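Local coordinates for sortase-like protein (Streptococcus suis, PDB 3RE9), which probably catalyses, as a class C sortase, the transpeptidation that covalently joins surface protein subunits in this Gram-positive bacterium, at residues A8-L13 and G76-I81; S84-V89 and G146-T151. One frame throughout, in Å; residues are numbered along the deposited sequence.

Contact 1: residues A8-L13 and G76-I81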
loop_
_atom_site.group_PDB
_atom_site.type_symbol
_atom_site.label_atom_id
_atom_site.label_comp_id
_atom_site.label_asym_id
_atom_site.label_seq_id
_atom_site.Cartn_x
_atom_site.Cartn_y
_atom_site.Cartn_z
ATOM N N ALA A 8 -5.737 -10.540 -10.788
ATOM C CA ALA A 8 -7.128 -10.984 -10.676
ATOM C C ALA A 8 -7.751 -10.232 -9.511
ATOM O O ALA A 8 -8.755 -9.527 -9.679
ATOM C CB ALA A 8 -7.201 -12.478 -10.440
ATOM N N PHE A 9 -7.111 -10.356 -8.339
ATOM C CA PHE A 9 -7.537 -9.650 -7.145
ATOM C C PHE A 9 -7.786 -8.153 -7.368
ATOM O O PHE A 9 -8.837 -7.641 -6.973
ATOM C CB PHE A 9 -6.576 -9.866 -5.975
ATOM C CG PHE A 9 -7.009 -9.143 -4.726
ATOM C CD1 PHE A 9 -8.086 -9.619 -3.972
ATOM C CD2 PHE A 9 -6.390 -7.955 -4.338
ATOM C CE1 PHE A 9 -8.514 -8.946 -2.843
ATOM C CE2 PHE A 9 -6.823 -7.265 -3.210
ATOM C CZ PHE A 9 -7.897 -7.768 -2.461
ATOM N N ASN A 10 -6.819 -7.471 -7.990
ATOM C CA ASN A 10 -6.856 -6.013 -8.170
ATOM C C ASN A 10 -7.971 -5.557 -9.096
ATOM O O ASN A 10 -8.633 -4.559 -8.825
ATOM C CB ASN A 10 -5.500 -5.460 -8.629
ATOM C CG ASN A 10 -4.484 -5.383 -7.493
ATOM O OD1 ASN A 10 -4.826 -5.507 -6.301
ATOM N ND2 ASN A 10 -3.225 -5.165 -7.854
ATOM N N GLU A 11 -8.174 -6.306 -10.173
ATOM C CA GLU A 11 -9.328 -6.147 -11.064
ATOM C C GLU A 11 -10.691 -6.281 -10.364
ATOM O O GLU A 11 -11.672 -5.692 -10.818
ATOM C CB GLU A 11 -9.249 -7.152 -12.228
ATOM C CG GLU A 11 -8.074 -6.897 -13.169
ATOM C CD GLU A 11 -7.886 -7.995 -14.207
ATOM O OE1 GLU A 11 -8.893 -8.647 -14.575
ATOM O OE2 GLU A 11 -6.732 -8.212 -14.635
ATOM N N SER A 12 -10.740 -7.065 -9.281
ATOM C CA SER A 12 -11.992 -7.394 -8.594
ATOM C C SER A 12 -12.471 -6.271 -7.669
ATOM O O SER A 12 -13.588 -6.306 -7.173
ATOM C CB SER A 12 -11.861 -8.725 -7.824
ATOM O OG SER A 12 -11.252 -8.584 -6.550
ATOM N N LEU A 13 -11.622 -5.278 -7.435
ATOM C CA LEU A 13 -11.980 -4.173 -6.564
ATOM C C LEU A 13 -12.631 -3.070 -7.394
ATOM O O LEU A 13 -13.770 -2.649 -7.109
ATOM C CB LEU A 13 -10.754 -3.622 -5.813
ATOM C CG LEU A 13 -9.849 -4.537 -4.977
ATOM C CD1 LEU A 13 -8.677 -3.758 -4.417
ATOM C CD2 LEU A 13 -10.591 -5.261 -3.860
ATOM N N GLY A 76 -8.317 -4.673 1.591
ATOM C CA GLY A 76 -9.407 -3.970 0.948
ATOM C C GLY A 76 -8.900 -3.072 -0.134
ATOM O O GLY A 76 -9.683 -2.595 -0.926
ATOM N N THR A 77 -7.575 -2.890 -0.178
ATOM C CA THR A 77 -6.890 -2.036 -1.177
ATOM C C THR A 77 -6.023 -2.879 -2.147
ATOM O O THR A 77 -5.696 -4.028 -1.852
ATOM C CB THR A 77 -6.038 -0.934 -0.490
ATOM O OG1 THR A 77 -4.901 -1.525 0.134
ATOM C CG2 THR A 77 -6.860 -0.171 0.561
ATOM N N SER A 78 -5.690 -2.344 -3.312
ATOM C CA SER A 78 -4.902 -3.109 -4.294
ATOM C C SER A 78 -3.612 -3.740 -3.723
ATOM O O SER A 78 -2.977 -3.196 -2.831
ATOM C CB SER A 78 -4.555 -2.230 -5.512
ATOM O OG SER A 78 -5.667 -1.468 -5.978
ATOM N N LEU A 79 -3.236 -4.912 -4.222
ATOM C CA LEU A 79 -1.904 -5.443 -3.953
ATOM C C LEU A 79 -0.850 -4.576 -4.695
ATOM O O LEU A 79 -1.132 -4.069 -5.801
ATOM C CB LEU A 79 -1.823 -6.926 -4.308
ATOM C CG LEU A 79 -2.543 -7.859 -3.328
ATOM C CD1 LEU A 79 -2.674 -9.291 -3.903
ATOM C CD2 LEU A 79 -1.837 -7.906 -1.990
ATOM N N PRO A 80 0.338 -4.370 -4.071
ATOM C CA PRO A 80 1.348 -3.412 -4.573
ATOM C C PRO A 80 2.186 -3.916 -5.757
ATOM O O PRO A 80 3.409 -4.085 -5.661
ATOM C CB PRO A 80 2.230 -3.129 -3.337
ATOM C CG PRO A 80 2.079 -4.339 -2.445
ATOM C CD PRO A 80 0.772 -5.055 -2.827
ATOM N N ILE A 81 1.514 -4.108 -6.891
ATOM C CA ILE A 81 2.129 -4.614 -8.122
ATOM C C ILE A 81 1.910 -3.612 -9.268
ATOM O O ILE A 81 2.259 -3.885 -10.441
ATOM C CB ILE A 81 1.587 -6.028 -8.516
ATOM C CG1 ILE A 81 0.081 -5.976 -8.796
ATOM C CG2 ILE A 81 1.975 -7.096 -7.453
ATOM C CD1 ILE A 81 -0.455 -7.129 -9.690
HETATM O O HOH W 1 -7.125 -2.256 -7.721
#
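N10 reaches out from helix 3-11 and takes hold of the backbone of L79 with both ends of its amide. N10 OD1 accepts the N-H of L79 N at 2.7 Å, in the carbonyl plane and on a lone pair. N10 ND2 in turn donates to L79 O (3.1 Å), from a little outside the carbonyl plane. I81 N bonds the same oxygen from the same face, across the inverse gamma turn centred on P80, so L79 O is gripped twice. With its CG anti to the carbonyl carbon (chi1 -76°), N10 turns its amide onto the loop, and the paired bonds fix which way round it sits. In the sortase fold this joins helix 3-11 to the irregular loop between strand 71-73 and strand 86-91.

Van der Waals packing flanks the amide. The F9 ring presents its edge to T77 O, while F9 CD2 makes an apolar contact with L79 CD1 at 4.0 Å, the two side chains crossing at about a right angle. Y34, from helix 21-39, meets the F9 ring as well. L13 rests CD1 on the backbone at S78 N (3.5 Å) and T77 C, and I81 lays CG1 against N10 ND2 (3.5 Å).

Contact 2: residues S84-V89 and G146-T151; sequences SDTHTV and GQDYAT
H87 and Y149 sit across from each other where two neighbouring parallel strands, 86-89 and 148-151, run with their segment axes within 4.7 Å. The tight part lies here. Y149 CB stands over one face of the H87 ring, 3.8 Å from its centroid in a CH-pi contact, and the tyrosine ring follows with its edge toward that face, the planes at 53°. Setting CG anti to the backbone N (chi1 -171°) carries the imidazole along the sheet surface to T151, where NE2 and OG1 are hydrogen-bonded at 2.9 Å. The other ring nitrogen, ND1, bonds L142 O.

Between the strands T86 and T88 do the bonding: T86 O takes Y149 N, T88 N gives to Y149 O, and T88 O takes T151 N at 3.0 Å. On the face opposite H87, T88 CG2 packs on A150 CB at 3.6 Å, and a water donates to Y149 O and T86 OG1, which also hydrogen-bonds G83 O. D148 shares this face, with OD1 in a salt bridge to R171.

The entry to the strands is looser and more exposed. T86 N still reaches Q147 O (3.0 Å), but beyond it the link is D85 OD1, met by G146 N from above the carboxylate plane at 2.9 Å, with S84 CB lying against G146 O.

These are adjacent parallel strands of the sortase beta-barrel, whose C-terminal ends lead, as in other sortases, toward the catalytic histidine and cysteine. Held at both nitrogens as well as over one face, the H87 imidazole should have little freedom to flip or swing.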
loop_
_atom_site.group_PDB
_atom_site.type_symbol
_atom_site.label_atom_id
_atom_site.label_comp_id
_atom_site.label_asym_id
_atom_site.label_seq_id
_atom_site.Cartn_x
_atom_site.Cartn_y
_atom_site.Cartn_z
ATOM N N SER A 84 -2.820 0.402 -14.082
ATOM C CA SER A 84 -3.975 1.253 -14.119
ATOM C C SER A 84 -5.096 0.577 -13.321
ATOM O O SER A 84 -5.144 -0.664 -13.229
ATOM C CB SER A 84 -4.364 1.593 -15.565
ATOM O OG SER A 84 -5.185 0.600 -16.134
ATOM N N ASP A 85 -5.929 1.409 -12.683
ATOM C CA ASP A 85 -6.973 0.966 -11.754
ATOM C C ASP A 85 -6.428 0.317 -10.475
ATOM O O ASP A 85 -7.000 -0.664 -9.963
ATOM C CB ASP A 85 -7.936 0.017 -12.449
ATOM C CG ASP A 85 -8.645 0.666 -13.574
ATOM O OD1 ASP A 85 -9.479 1.562 -13.308
ATOM O OD2 ASP A 85 -8.380 0.285 -14.732
ATOM N N THR A 86 -5.317 0.838 -9.958
ATOM C CA THR A 86 -4.826 0.351 -8.668
ATOM C C THR A 86 -4.609 1.486 -7.682
ATOM O O THR A 86 -4.292 2.613 -8.063
ATOM C CB THR A 86 -3.566 -0.588 -8.781
ATOM O OG1 THR A 86 -2.460 0.141 -9.327
ATOM C CG2 THR A 86 -3.861 -1.812 -9.653
ATOM N N HIS A 87 -4.869 1.187 -6.411
ATOM C CA HIS A 87 -4.511 2.062 -5.315
ATOM C C HIS A 87 -4.214 1.226 -4.060
ATOM O O HIS A 87 -5.104 0.777 -3.355
ATOM C CB HIS A 87 -5.567 3.158 -5.103
ATOM C CG HIS A 87 -5.168 4.223 -4.118
ATOM N ND1 HIS A 87 -5.996 5.273 -3.796
ATOM C CD2 HIS A 87 -4.042 4.388 -3.371
ATOM C CE1 HIS A 87 -5.400 6.044 -2.900
ATOM N NE2 HIS A 87 -4.216 5.532 -2.627
ATOM N N THR A 88 -2.926 1.011 -3.819
ATOM C CA THR A 88 -2.455 0.219 -2.698
ATOM C C THR A 88 -2.270 1.119 -1.482
ATOM O O THR A 88 -1.916 2.295 -1.635
ATOM C CB THR A 88 -1.149 -0.534 -3.070
ATOM O OG1 THR A 88 -0.899 -1.576 -2.123
ATOM C CG2 THR A 88 0.062 0.387 -3.114
ATOM N N VAL A 89 -2.522 0.581 -0.277
ATOM C CA VAL A 89 -2.246 1.319 0.959
ATOM C C VAL A 89 -1.389 0.500 1.904
ATOM O O VAL A 89 -1.772 -0.607 2.332
ATOM C CB VAL A 89 -3.551 1.824 1.702
ATOM C CG1 VAL A 89 -3.195 2.616 2.984
ATOM C CG2 VAL A 89 -4.476 2.632 0.746
ATOM N N GLY A 146 -8.397 4.114 -14.032
ATOM C CA GLY A 146 -7.444 4.435 -15.069
ATOM C C GLY A 146 -6.135 4.890 -14.481
ATOM O O GLY A 146 -5.197 5.172 -15.219
ATOM N N GLN A 147 -6.047 4.940 -13.151
ATOM C CA GLN A 147 -4.832 5.443 -12.484
ATOM C C GLN A 147 -4.128 4.496 -11.507
ATOM O O GLN A 147 -4.570 3.370 -11.292
ATOM C CB GLN A 147 -5.106 6.804 -11.845
ATOM C CG GLN A 147 -5.062 7.941 -12.889
ATOM C CD GLN A 147 -5.547 9.222 -12.351
ATOM O OE1 GLN A 147 -6.711 9.394 -12.091
ATOM N NE2 GLN A 147 -4.631 10.147 -12.153
ATOM N N ASP A 148 -3.030 4.971 -10.935
ATOM C CA ASP A 148 -2.043 4.124 -10.238
ATOM C C ASP A 148 -1.424 4.881 -9.049
ATOM O O ASP A 148 -0.440 5.622 -9.208
ATOM C CB ASP A 148 -0.976 3.640 -11.246
ATOM C CG ASP A 148 0.082 2.752 -10.626
ATOM O OD1 ASP A 148 0.873 2.113 -11.368
ATOM O OD2 ASP A 148 0.147 2.677 -9.402
ATOM N N TYR A 149 -2.017 4.710 -7.865
ATOM C CA TYR A 149 -1.585 5.436 -6.663
ATOM C C TYR A 149 -1.106 4.501 -5.577
ATOM O O TYR A 149 -1.460 3.311 -5.569
ATOM C CB TYR A 149 -2.699 6.306 -6.088
ATOM C CG TYR A 149 -3.054 7.519 -6.920
ATOM C CD1 TYR A 149 -4.128 7.484 -7.806
ATOM C CD2 TYR A 149 -2.322 8.702 -6.818
ATOM C CE1 TYR A 149 -4.453 8.579 -8.587
ATOM C CE2 TYR A 149 -2.635 9.819 -7.607
ATOM C CZ TYR A 149 -3.713 9.747 -8.483
ATOM O OH TYR A 149 -4.087 10.854 -9.234
ATOM N N ALA A 150 -0.274 5.041 -4.678
ATOM C CA ALA A 150 0.080 4.340 -3.464
ATOM C C ALA A 150 0.010 5.353 -2.351
ATOM O O ALA A 150 0.517 6.459 -2.502
ATOM C CB ALA A 150 1.454 3.719 -3.556
ATOM N N THR A 151 -0.655 4.981 -1.255
ATOM C CA THR A 151 -0.703 5.798 -0.054
ATOM C C THR A 151 0.027 5.081 1.072
ATOM O O THR A 151 -0.192 3.889 1.305
ATOM C CB THR A 151 -2.158 6.123 0.372
ATOM O OG1 THR A 151 -2.755 6.987 -0.601
ATOM C CG2 THR A 151 -2.206 6.840 1.723
HETATM O O HOH W 2 -1.231 0.928 -6.955
#

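How the contacts relate
Starting at the N terminus, the chain leaves helix 3-11, runs through helix 21-39 and the first strands, and returns at 76-81, where contact 1 closes that long loop. Only then does contact 2 open: residues 84-89 enter strand 86-91, the chain passes through strands 113-117 and 122-133, and 146-151 comes back alongside. The two loops therefore follow in series, neither nested nor crossed. They nevertheless touch, because S78 of contact 1 probably bonds H87 N through OG and T88 OG1 through its carbonyl (S78 O to T88 OG1, 2.7 Å). The N-terminal helix is thus tied, by way of this loop, to the parallel strand pair 86-91 and 148-156 of the barrel.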